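Uroporphyrinogen III cosynthase (HemD) (Helicobacter pylori, PDB 3P9Z) probably catalyses the cyclisation of the linear tetrapyrrole hydroxymethylbilane to uroporphyrinogen III, a step on the way to protoporphyrin IX and haem. Local coordinates at residues I7-S12 / A16-L21; L41-K46 / K79-H84; L165-T168 / H172-A175; T187-G192 / L218-S223. One frame throughout, in Å; residues are numbered along the deposited sequence.

Interaction 1. Residues I7-S12 / A16-L21; sequences IVWVHS and APYKTL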
loop_
_atom_site.group_PDB
_atom_site.type_symbol
_atom_site.label_atom_id
_atom_site.label_comp_id
_atom_site.label_asym_id
_atom_site.label_seq_id
_atom_site.Cartn_x
_atom_site.Cartn_y
_atom_site.Cartn_z
ATOM N N ILE A 7 9.477 -1.111 -21.058
ATOM C CA ILE A 7 8.475 -1.290 -20.014
ATOM C C ILE A 7 9.032 -0.809 -18.654
ATOM O O ILE A 7 10.059 -1.316 -18.169
ATOM C CB ILE A 7 7.999 -2.753 -19.963
ATOM C CG1 ILE A 7 7.266 -3.118 -21.260
ATOM C CG2 ILE A 7 7.114 -3.026 -18.726
ATOM C CD1 ILE A 7 7.064 -4.623 -21.484
ATOM N N VAL A 8 8.353 0.175 -18.063
ATOM C CA VAL A 8 8.768 0.775 -16.789
ATOM C C VAL A 8 7.691 0.619 -15.697
ATOM O O VAL A 8 6.532 0.988 -15.891
ATOM C CB VAL A 8 9.121 2.271 -16.974
ATOM C CG1 VAL A 8 9.731 2.864 -15.707
ATOM C CG2 VAL A 8 10.083 2.454 -18.132
ATOM N N TRP A 9 8.095 0.073 -14.548
ATOM C CA TRP A 9 7.223 -0.065 -13.388
ATOM C C TRP A 9 7.304 1.205 -12.546
ATOM O O TRP A 9 8.399 1.700 -12.242
ATOM C CB TRP A 9 7.661 -1.252 -12.532
ATOM C CG TRP A 9 7.572 -2.594 -13.209
ATOM C CD1 TRP A 9 8.528 -3.191 -13.968
ATOM C CD2 TRP A 9 6.462 -3.503 -13.171
ATOM N NE1 TRP A 9 8.096 -4.430 -14.407
ATOM C CE2 TRP A 9 6.826 -4.640 -13.929
ATOM C CE3 TRP A 9 5.206 -3.474 -12.551
ATOM C CZ2 TRP A 9 5.970 -5.736 -14.098
ATOM C CZ3 TRP A 9 4.356 -4.571 -12.705
ATOM C CH2 TRP A 9 4.743 -5.682 -13.480
ATOM N N VAL A 10 6.143 1.732 -12.176
ATOM C CA VAL A 10 6.037 2.850 -11.260
ATOM C C VAL A 10 5.322 2.248 -10.053
ATOM O O VAL A 10 4.102 2.059 -10.060
ATOM C CB VAL A 10 5.232 4.035 -11.872
ATOM C CG1 VAL A 10 5.296 5.259 -10.963
ATOM C CG2 VAL A 10 5.749 4.389 -13.282
ATOM N N HIS A 11 6.106 1.934 -9.024
ATOM C CA HIS A 11 5.713 0.960 -8.013
ATOM C C HIS A 11 6.617 1.133 -6.767
ATOM O O HIS A 11 7.511 1.985 -6.738
ATOM C CB HIS A 11 5.852 -0.440 -8.650
ATOM C CG HIS A 11 5.527 -1.582 -7.739
ATOM N ND1 HIS A 11 4.345 -1.669 -7.038
ATOM C CD2 HIS A 11 6.235 -2.699 -7.427
ATOM C CE1 HIS A 11 4.335 -2.789 -6.333
ATOM N NE2 HIS A 11 5.477 -3.426 -6.543
ATOM N N SER A 12 6.374 0.343 -5.735
ATOM C CA SER A 12 7.095 0.528 -4.457
ATOM C C SER A 12 8.366 -0.321 -4.330
ATOM O O SER A 12 9.173 -0.105 -3.425
ATOM C CB SER A 12 6.161 0.223 -3.292
ATOM O OG SER A 12 5.544 -1.031 -3.516
ATOM N N ALA A 16 13.114 -6.617 -11.031
ATOM C CA ALA A 16 14.273 -6.948 -11.889
ATOM C C ALA A 16 13.848 -7.876 -13.020
ATOM O O ALA A 16 13.063 -8.771 -12.789
ATOM C CB ALA A 16 15.378 -7.626 -11.035
ATOM N N PRO A 17 14.380 -7.680 -14.244
ATOM C CA PRO A 17 15.380 -6.700 -14.655
ATOM C C PRO A 17 14.749 -5.413 -15.209
ATOM O O PRO A 17 15.434 -4.609 -15.841
ATOM C CB PRO A 17 16.129 -7.439 -15.758
ATOM C CG PRO A 17 15.037 -8.245 -16.453
ATOM C CD PRO A 17 13.963 -8.523 -15.385
ATOM N N TYR A 18 13.459 -5.203 -14.954
ATOM C CA TYR A 18 12.760 -4.060 -15.556
ATOM C C TYR A 18 13.113 -2.771 -14.837
ATOM O O TYR A 18 13.204 -2.748 -13.606
ATOM C CB TYR A 18 11.233 -4.264 -15.522
ATOM C CG TYR A 18 10.744 -5.351 -16.455
ATOM C CD1 TYR A 18 10.423 -5.062 -17.782
ATOM C CD2 TYR A 18 10.612 -6.658 -16.013
ATOM C CE1 TYR A 18 9.985 -6.056 -18.650
ATOM C CE2 TYR A 18 10.166 -7.668 -16.866
ATOM C CZ TYR A 18 9.863 -7.359 -18.186
ATOM O OH TYR A 18 9.427 -8.351 -19.036
ATOM N N LYS A 19 13.276 -1.697 -15.604
ATOM C CA LYS A 19 13.386 -0.356 -15.032
ATOM C C LYS A 19 12.190 -0.121 -14.073
ATOM O O LYS A 19 11.030 -0.412 -14.403
ATOM C CB LYS A 19 13.450 0.679 -16.173
ATOM C CG LYS A 19 13.472 2.165 -15.742
ATOM C CD LYS A 19 13.775 3.088 -16.948
ATOM C CE LYS A 19 13.627 4.586 -16.599
ATOM N NZ LYS A 19 14.660 5.050 -15.603
ATOM N N THR A 20 12.487 0.356 -12.874
ATOM C CA THR A 20 11.453 0.668 -11.895
ATOM C C THR A 20 11.651 2.062 -11.288
ATOM O O THR A 20 12.741 2.400 -10.822
ATOM C CB THR A 20 11.382 -0.386 -10.771
ATOM O OG1 THR A 20 11.112 -1.680 -11.332
ATOM C CG2 THR A 20 10.259 -0.049 -9.763
ATOM N N LEU A 21 10.583 2.851 -11.275
ATOM C CA LEU A 21 10.599 4.163 -10.632
ATOM C C LEU A 21 9.980 4.036 -9.242
ATOM O O LEU A 21 8.788 3.739 -9.119
ATOM C CB LEU A 21 9.817 5.175 -11.479
ATOM C CG LEU A 21 10.541 5.997 -12.566
ATOM C CD1 LEU A 21 11.423 5.147 -13.467
ATOM C CD2 LEU A 21 9.546 6.781 -13.424
HETATM O O HOH W 1 12.696 -1.870 -18.255
#
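Trp9 and Leu21 share the shortest backbone bond of a parallel strand pair: Leu21 N donates to Trp9 O over 2.7 Å. Trp9 N reaches back to Lys19 O at 3.0 Å, and His11 N continues the ladder to Leu21 O. At the other end a water spans the strands, donating to Ile7 O and accepting from Lys19 N.

The aromatic contact lies on the face that carries Trp9 and Thr20. The indole turns its edge to the face of the Tyr18 ring in an offset T-shaped pair, the centroid of its five-membered ring 5.3 Å from that of Tyr18 and the planes at 77°. Trp9 CG, beside the backbone N (chi1 -63°), sets the CD1/NE1 edge against Tyr18. Tyr18 CB sits in the indole plane, 3.3 Å from Trp9 CD1, while Trp9 NE1 comes to 3.5 Å from Tyr18 CG. Ile7 lies alongside Tyr18, its CB 4.0 Å from Tyr18 CD1.

On the face of Val8, Val10 and Leu21 the contacts are aliphatic. Val8 CG1, anti to its own N, meets Leu21 CD1 at 3.6 Å, and the Lys19 stem runs beside Val8 before its amino end leads off toward helix 151-157.

Two strands consecutive in sequence thus pair in parallel within a mixed sheet. Strand 164-167 flanks strand 7-10 on its second edge; helix 214-223 packs against Trp9 and Tyr18 through Leu218, and helix 170-179 meets Val10 and Leu21.

Interaction 2. Residues L41-K46 / K79-H84; sequences LIFTSK and KTLQDH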
loop_
_atom_site.group_PDB
_atom_site.type_symbol
_atom_site.label_atom_id
_atom_site.label_comp_id
_atom_site.label_asym_id
_atom_site.label_seq_id
_atom_site.Cartn_x
_atom_site.Cartn_y
_atom_site.Cartn_z
ATOM N N LEU A 41 -6.427 -6.431 17.245
ATOM C CA LEU A 41 -5.774 -5.466 16.380
ATOM C C LEU A 41 -6.313 -5.654 14.968
ATOM O O LEU A 41 -6.690 -6.767 14.577
ATOM C CB LEU A 41 -4.268 -5.696 16.348
ATOM C CG LEU A 41 -3.449 -5.821 17.643
ATOM C CD1 LEU A 41 -2.039 -6.215 17.263
ATOM C CD2 LEU A 41 -3.456 -4.536 18.498
ATOM N N ILE A 42 -6.327 -4.580 14.197
ATOM C CA ILE A 42 -6.652 -4.712 12.791
ATOM C C ILE A 42 -5.677 -3.935 11.911
ATOM O O ILE A 42 -5.260 -2.823 12.251
ATOM C CB ILE A 42 -8.156 -4.415 12.508
ATOM C CG1 ILE A 42 -8.502 -4.710 11.036
ATOM C CG2 ILE A 42 -8.561 -2.988 12.934
ATOM C CD1 ILE A 42 -9.961 -4.888 10.821
ATOM N N PHE A 43 -5.298 -4.570 10.802
ATOM C CA PHE A 43 -4.371 -4.038 9.822
ATOM C C PHE A 43 -5.017 -4.116 8.440
ATOM O O PHE A 43 -5.746 -5.072 8.147
ATOM C CB PHE A 43 -3.087 -4.890 9.791
ATOM C CG PHE A 43 -2.328 -4.909 11.095
ATOM C CD1 PHE A 43 -2.701 -5.772 12.125
ATOM C CD2 PHE A 43 -1.226 -4.078 11.279
ATOM C CE1 PHE A 43 -1.991 -5.806 13.345
ATOM C CE2 PHE A 43 -0.494 -4.104 12.487
ATOM C CZ PHE A 43 -0.877 -4.964 13.517
ATOM N N THR A 44 -4.756 -3.109 7.611
ATOM C CA THR A 44 -5.157 -3.133 6.202
ATOM C C THR A 44 -3.928 -3.221 5.296
ATOM O O THR A 44 -4.054 -3.560 4.134
ATOM C CB THR A 44 -5.926 -1.867 5.803
ATOM O OG1 THR A 44 -5.126 -0.729 6.123
ATOM C CG2 THR A 44 -7.237 -1.764 6.534
ATOM N N SER A 45 -2.744 -2.910 5.822
ATOM C CA SER A 45 -1.508 -2.942 5.017
ATOM C C SER A 45 -0.357 -3.654 5.734
ATOM O O SER A 45 -0.213 -3.551 6.954
ATOM C CB SER A 45 -1.075 -1.516 4.666
ATOM O OG SER A 45 0.248 -1.500 4.148
ATOM N N LYS A 46 0.485 -4.344 4.975
ATOM C CA LYS A 46 1.722 -4.888 5.526
ATOM C C LYS A 46 2.666 -3.790 6.062
ATOM O O LYS A 46 3.526 -4.039 6.917
ATOM C CB LYS A 46 2.425 -5.765 4.488
ATOM C CG LYS A 46 2.996 -4.995 3.279
ATOM C CD LYS A 46 3.448 -5.974 2.181
ATOM C CE LYS A 46 3.922 -5.236 0.939
ATOM N NZ LYS A 46 4.371 -6.220 -0.078
ATOM N N LYS A 79 -0.866 -13.049 5.880
ATOM C CA LYS A 79 0.399 -13.783 5.753
ATOM C C LYS A 79 1.592 -13.010 6.347
ATOM O O LYS A 79 2.437 -13.589 7.031
ATOM C CB LYS A 79 0.663 -14.173 4.300
ATOM C CG LYS A 79 1.988 -14.938 4.073
ATOM C CD LYS A 79 3.063 -14.039 3.449
ATOM C CE LYS A 79 4.252 -14.847 2.892
ATOM N NZ LYS A 79 3.834 -16.106 2.203
ATOM N N THR A 80 1.646 -11.709 6.093
ATOM C CA THR A 80 2.714 -10.876 6.668
ATOM C C THR A 80 2.709 -10.898 8.203
ATOM O O THR A 80 3.762 -11.017 8.833
ATOM C CB THR A 80 2.640 -9.422 6.148
ATOM O OG1 THR A 80 2.816 -9.439 4.727
ATOM C CG2 THR A 80 3.734 -8.553 6.770
ATOM N N LEU A 81 1.519 -10.778 8.793
ATOM C CA LEU A 81 1.366 -10.890 10.232
ATOM C C LEU A 81 1.848 -12.249 10.730
ATOM O O LEU A 81 2.617 -12.337 11.695
ATOM C CB LEU A 81 -0.094 -10.689 10.616
ATOM C CG LEU A 81 -0.550 -9.239 10.639
ATOM C CD1 LEU A 81 -2.079 -9.189 10.566
ATOM C CD2 LEU A 81 0.007 -8.524 11.881
ATOM N N GLN A 82 1.404 -13.291 10.033
ATOM C CA GLN A 82 1.716 -14.672 10.371
ATOM C C GLN A 82 3.229 -14.911 10.309
ATOM O O GLN A 82 3.832 -15.435 11.246
ATOM C CB GLN A 82 0.969 -15.604 9.407
ATOM C CG GLN A 82 1.298 -17.088 9.516
ATOM C CD GLN A 82 0.507 -17.822 10.601
ATOM O OE1 GLN A 82 0.330 -19.038 10.518
ATOM N NE2 GLN A 82 0.035 -17.097 11.617
ATOM N N ASP A 83 3.825 -14.494 9.202
ATOM C CA ASP A 83 5.258 -14.632 8.975
ATOM C C ASP A 83 6.115 -13.888 9.991
ATOM O O ASP A 83 7.248 -14.271 10.234
ATOM C CB ASP A 83 5.610 -14.174 7.559
ATOM C CG ASP A 83 5.301 -15.233 6.506
ATOM O OD1 ASP A 83 4.808 -16.321 6.855
ATOM O OD2 ASP A 83 5.568 -14.983 5.317
ATOM N N HIS A 84 5.582 -12.825 10.585
ATOM C CA HIS A 84 6.388 -12.042 11.515
ATOM C C HIS A 84 6.000 -12.183 12.984
ATOM O O HIS A 84 6.193 -11.263 13.771
ATOM C CB HIS A 84 6.478 -10.578 11.052
ATOM C CG HIS A 84 7.270 -10.407 9.793
ATOM N ND1 HIS A 84 8.646 -10.313 9.784
ATOM C CD2 HIS A 84 6.882 -10.347 8.497
ATOM C CE1 HIS A 84 9.071 -10.191 8.537
ATOM N NE2 HIS A 84 8.020 -10.212 7.736
#
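Phe43 and Leu81 join strand 40-43 to helix 75-83, a helix laid against the parallel strands of one lobe of this two-lobed HemD-type fold. Between the two segments the chain passes through helices 46-55 and 60-66 and strand 70-72, which lies next to strand 40-43 in the sheet.

Phe43, at the end of the strand, points toward the helix. With CG beside the backbone N (chi1 -62°), the ring presents one face to Leu81, whose CD2 lies 4.0 Å from the ring centroid and 22° off the normal, a CH-pi contact displaced toward the rim. Leu81 CD1, on the same side of the ring but beyond its rim, is 3.8 Å from Phe43 CD1. Val49 and Leu52 of helix 46-55 and Ala70 of the adjoining strand also touch the Phe43 ring.

Beyond the strand, Ser45 takes the N-cap position of helix 46-55, its OG hydrogen-bonded to Asn47 N. Lys46 follows with CG in the position between backbone N and carbonyl carbon (chi1 69°), and its extended chain leads away from helix 75-83, leaving the stem to make the contact. The Thr80 hydroxyl is engaged by Pro76 O within its own helix; Lys46 CB rests 3.7 Å from Thr80 OG1 and 3.8 Å from Thr80 CG2.

Interaction 3. Residues L165-T168 / H172-A175; sequences LIFT and HAKA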
loop_
_atom_site.group_PDB
_atom_site.type_symbol
_atom_site.label_atom_id
_atom_site.label_comp_id
_atom_site.label_asym_id
_atom_site.label_seq_id
_atom_site.Cartn_x
_atom_site.Cartn_y
_atom_site.Cartn_z
ATOM N N LEU A 165 4.359 2.608 -19.211
ATOM C CA LEU A 165 4.472 2.850 -17.775
ATOM C C LEU A 165 3.364 2.146 -16.992
ATOM O O LEU A 165 2.162 2.393 -17.227
ATOM C CB LEU A 165 4.422 4.355 -17.477
ATOM C CG LEU A 165 5.252 5.265 -18.382
ATOM C CD1 LEU A 165 4.928 6.708 -18.095
ATOM C CD2 LEU A 165 6.743 4.988 -18.193
ATOM N N ILE A 166 3.783 1.288 -16.061
ATOM C CA ILE A 166 2.851 0.521 -15.221
ATOM C C ILE A 166 2.641 1.191 -13.869
ATOM O O ILE A 166 3.564 1.237 -13.022
ATOM C CB ILE A 166 3.322 -0.965 -15.019
ATOM C CG1 ILE A 166 3.479 -1.675 -16.372
ATOM C CG2 ILE A 166 2.335 -1.716 -14.115
ATOM C CD1 ILE A 166 4.139 -3.047 -16.326
ATOM N N PHE A 167 1.434 1.716 -13.659
ATOM C CA PHE A 167 1.099 2.338 -12.371
ATOM C C PHE A 167 0.352 1.364 -11.472
ATOM O O PHE A 167 -0.731 0.882 -11.835
ATOM C CB PHE A 167 0.291 3.623 -12.587
ATOM C CG PHE A 167 1.023 4.663 -13.410
ATOM C CD1 PHE A 167 1.943 5.532 -12.802
ATOM C CD2 PHE A 167 0.789 4.780 -14.773
ATOM C CE1 PHE A 167 2.635 6.500 -13.561
ATOM C CE2 PHE A 167 1.465 5.748 -15.548
ATOM C CZ PHE A 167 2.399 6.613 -14.930
ATOM N N THR A 168 0.919 1.098 -10.294
ATOM C CA THR A 168 0.397 0.054 -9.412
ATOM C C THR A 168 -0.460 0.588 -8.268
ATOM O O THR A 168 -1.005 -0.193 -7.505
ATOM C CB THR A 168 1.531 -0.825 -8.839
ATOM O OG1 THR A 168 2.393 -0.014 -8.027
ATOM C CG2 THR A 168 2.350 -1.436 -9.974
ATOM N N HIS A 172 1.562 6.324 -6.742
ATOM C CA HIS A 172 2.593 6.241 -7.767
ATOM C C HIS A 172 2.325 7.100 -9.009
ATOM O O HIS A 172 3.237 7.747 -9.533
ATOM C CB HIS A 172 2.811 4.774 -8.148
ATOM C CG HIS A 172 3.304 3.950 -7.006
ATOM N ND1 HIS A 172 2.734 2.748 -6.643
ATOM C CD2 HIS A 172 4.296 4.182 -6.116
ATOM C CE1 HIS A 172 3.362 2.270 -5.584
ATOM N NE2 HIS A 172 4.320 3.118 -5.250
ATOM N N ALA A 173 1.073 7.105 -9.471
ATOM C CA ALA A 173 0.646 8.004 -10.531
ATOM C C ALA A 173 0.841 9.467 -10.124
ATOM O O ALA A 173 1.408 10.263 -10.873
ATOM C CB ALA A 173 -0.810 7.741 -10.891
ATOM N N LYS A 174 0.377 9.804 -8.927
ATOM C CA LYS A 174 0.517 11.150 -8.385
ATOM C C LYS A 174 1.989 11.604 -8.350
ATOM O O LYS A 174 2.318 12.699 -8.810
ATOM C CB LYS A 174 -0.121 11.214 -6.987
ATOM C CG LYS A 174 -0.245 12.614 -6.414
ATOM C CD LYS A 174 -1.176 12.625 -5.190
ATOM C CE LYS A 174 -1.257 14.028 -4.581
ATOM N NZ LYS A 174 -0.042 14.353 -3.742
ATOM N N ALA A 175 2.857 10.756 -7.806
ATOM C CA ALA A 175 4.271 11.078 -7.683
ATOM C C ALA A 175 4.915 11.219 -9.066
ATOM O O ALA A 175 5.746 12.100 -9.293
ATOM C CB ALA A 175 4.988 10.010 -6.872
#
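Phe167 lays its ring obliquely against the backbone of Ala173, with Phe167 CD1 3.6 Å from Ala173 CA. The pair belongs to a beta-alpha-beta unit in which strand 164-167 runs into helix 170-179, and the chain then returns as strand 187-190. A turn of only a few residues separates strand from helix, so this first contact is made close to the connection itself.

The Phe167 torsion (chi1 -60°, CG beside the backbone N) swings the ring nearer the helix than the start of its side chain would suggest. The small Ala173 side chain lets the ring settle on the main chain: Phe167 CD1 also lies 3.8 Å from Ala173 N, whereas Ala173 CB stays 4.0 Å from Phe167 CD1. Phe176, one helical turn further on, meets the Phe167 ring edge-to-face, and Leu199 of helix 193-201 touches both Phe167 and Ala173.

Just past the strand, Thr168 and His172 meet. His172 points back toward the strand and crosses Thr168, whose hydroxyl is already hydrogen-bonded to His11 ND1. Thr168 OG1 lies 3.1 Å from His172 ND1 and 3.5 Å from His172 CE1.

Interaction 4. Residues T187-G192 / L218-S223; sequences TAISIG and LELALS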
loop_
_atom_site.group_PDB
_atom_site.type_symbol
_atom_site.label_atom_id
_atom_site.label_comp_id
_atom_site.label_asym_id
_atom_site.label_seq_id
_atom_site.Cartn_x
_atom_site.Cartn_y
_atom_site.Cartn_z
ATOM N N THR A 187 2.596 5.116 -23.007
ATOM C CA THR A 187 1.353 4.376 -22.789
ATOM C C THR A 187 1.258 3.979 -21.318
ATOM O O THR A 187 2.132 3.286 -20.806
ATOM C CB THR A 187 1.273 3.129 -23.699
ATOM O OG1 THR A 187 1.307 3.546 -25.069
ATOM C CG2 THR A 187 0.015 2.344 -23.442
ATOM N N ALA A 188 0.200 4.437 -20.646
ATOM C CA ALA A 188 -0.043 4.105 -19.242
ATOM C C ALA A 188 -0.810 2.788 -19.110
ATOM O O ALA A 188 -1.752 2.505 -19.873
ATOM C CB ALA A 188 -0.817 5.227 -18.531
ATOM N N ILE A 189 -0.394 2.005 -18.123
ATOM C CA ILE A 189 -1.118 0.839 -17.699
ATOM C C ILE A 189 -1.505 1.011 -16.233
ATOM O O ILE A 189 -0.690 1.440 -15.415
ATOM C CB ILE A 189 -0.260 -0.441 -17.906
ATOM C CG1 ILE A 189 -0.067 -0.668 -19.420
ATOM C CG2 ILE A 189 -0.887 -1.644 -17.178
ATOM C CD1 ILE A 189 0.602 -1.974 -19.796
ATOM N N SER A 190 -2.755 0.676 -15.914
ATOM C CA SER A 190 -3.240 0.756 -14.551
ATOM C C SER A 190 -3.515 -0.624 -14.025
ATOM O O SER A 190 -4.094 -1.460 -14.735
ATOM C CB SER A 190 -4.537 1.567 -14.515
ATOM O OG SER A 190 -4.272 2.919 -14.830
ATOM N N ILE A 191 -3.130 -0.861 -12.771
ATOM C CA ILE A 191 -3.410 -2.154 -12.126
ATOM C C ILE A 191 -4.921 -2.430 -11.984
ATOM O O ILE A 191 -5.373 -3.579 -12.094
ATOM C CB ILE A 191 -2.696 -2.264 -10.736
ATOM C CG1 ILE A 191 -2.670 -3.731 -10.250
ATOM C CG2 ILE A 191 -3.336 -1.301 -9.723
ATOM C CD1 ILE A 191 -1.495 -4.072 -9.269
ATOM N N GLY A 192 -5.701 -1.378 -11.746
ATOM C CA GLY A 192 -7.158 -1.505 -11.578
ATOM C C GLY A 192 -7.792 -0.142 -11.804
ATOM O O GLY A 192 -7.067 0.839 -12.037
ATOM N N LEU A 218 2.019 -7.023 -16.311
ATOM C CA LEU A 218 3.092 -7.349 -17.236
ATOM C C LEU A 218 2.570 -8.030 -18.515
ATOM O O LEU A 218 3.052 -7.720 -19.616
ATOM C CB LEU A 218 4.178 -8.193 -16.557
ATOM C CG LEU A 218 5.418 -8.472 -17.408
ATOM C CD1 LEU A 218 6.070 -7.165 -17.917
ATOM C CD2 LEU A 218 6.425 -9.340 -16.625
ATOM N N GLU A 219 1.596 -8.933 -18.374
ATOM C CA GLU A 219 0.997 -9.565 -19.551
ATOM C C GLU A 219 0.495 -8.473 -20.485
ATOM O O GLU A 219 0.813 -8.470 -21.665
ATOM C CB GLU A 219 -0.156 -10.515 -19.187
ATOM C CG GLU A 219 0.265 -11.812 -18.557
ATOM C CD GLU A 219 0.979 -12.756 -19.529
ATOM O OE1 GLU A 219 0.725 -12.697 -20.768
ATOM O OE2 GLU A 219 1.787 -13.574 -19.037
ATOM N N LEU A 220 -0.253 -7.528 -19.931
ATOM C CA LEU A 220 -0.772 -6.411 -20.710
ATOM C C LEU A 220 0.366 -5.603 -21.336
ATOM O O LEU A 220 0.338 -5.340 -22.540
ATOM C CB LEU A 220 -1.689 -5.517 -19.860
ATOM C CG LEU A 220 -2.335 -4.275 -20.515
ATOM C CD1 LEU A 220 -3.068 -4.606 -21.822
ATOM C CD2 LEU A 220 -3.291 -3.609 -19.519
ATOM N N ALA A 221 1.365 -5.230 -20.530
ATOM C CA ALA A 221 2.512 -4.468 -21.037
ATOM C C ALA A 221 3.212 -5.179 -22.195
ATOM O O ALA A 221 3.495 -4.562 -23.235
ATOM C CB ALA A 221 3.506 -4.154 -19.908
ATOM N N LEU A 222 3.461 -6.476 -22.028
ATOM C CA LEU A 222 4.156 -7.260 -23.054
ATOM C C LEU A 222 3.346 -7.395 -24.342
ATOM O O LEU A 222 3.925 -7.445 -25.420
ATOM C CB LEU A 222 4.544 -8.638 -22.537
ATOM C CG LEU A 222 5.619 -8.673 -21.442
ATOM C CD1 LEU A 222 5.694 -10.074 -20.850
ATOM C CD2 LEU A 222 6.967 -8.248 -22.004
ATOM N N SER A 223 2.021 -7.447 -24.234
ATOM C CA SER A 223 1.176 -7.507 -25.429
ATOM C C SER A 223 1.293 -6.226 -26.267
ATOM O O SER A 223 0.860 -6.179 -27.414
ATOM C CB SER A 223 -0.285 -7.739 -25.040
ATOM O OG SER A 223 -0.818 -6.590 -24.408
#
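Ile189 buries the most surface where strand 187-190 meets the C-terminal helix 214-223. Its CB points toward the helix, and the outer branch is stretched out, with CG1 beside the backbone N (chi1 -67°) and CD1 extended beyond it (chi2 -173°). The methyl at the end of that branch therefore lands on the helix backbone: Ile189 CD1 is 3.4 Å from Ala221 CA, tighter than a usual van der Waals contact, and equally close to Ala221 N. At Ala221 the methyl thus meets the main chain itself, with the alanine side chain close beside it, Ile189 CD1 lying 3.6 Å from Ala221 CB.

Leu220, the second largest contributor, meets both branches of the isoleucine. The two side chains run antiparallel alongside one another, with Leu220 CD2 3.9 Å from Ile189 CG2, while Leu220 CG approaches Ile189 CD1 at 3.8 Å. With CG anti to the backbone N (chi1 180°), the leucine branch continues toward the strand.

This is helix-on-sheet packing in an alpha/beta lobe, where parallel strands 7-10, 164-167, 187-190 and 206-208 lie side by side. Ile164 touches Ile189 and Ile166 touches Ala221, both from strand 164-167, while Tyr207 of edge strand 206-208 touches Leu220. On the opposite side of strand 187-190, Ser190 packs on helix 193-201.

Leu220 also takes part in a hydrogen bond within its own segment, an unusually short one in the model, from Ser223 OG to its carbonyl O.

Interactions 1, 3 and 4 occupy one lobe and form a continuous cluster, their centres about 10 to 12 Å apart. Strands 7-10, 164-167 and 187-190 are successive neighbours in the sheet, so backbone bonds run through the three contacts: Val10 N to Ile166 O at 2.8 Å, then Ile189 N to Leu165 O at 2.7 Å. Interaction 2 belongs to the other lobe, its centre about 25 Å from those of interactions 1 and 3 and about 28 Å from that of interaction 4, although its nearest atoms come within about 6 Å of interaction 1. In this family the substrate is thought to bind in the cleft between the lobes. Thr44 OG1, in segment 41-46, hydrogen-bonds a malonate ion, probably from the crystallisation liquor.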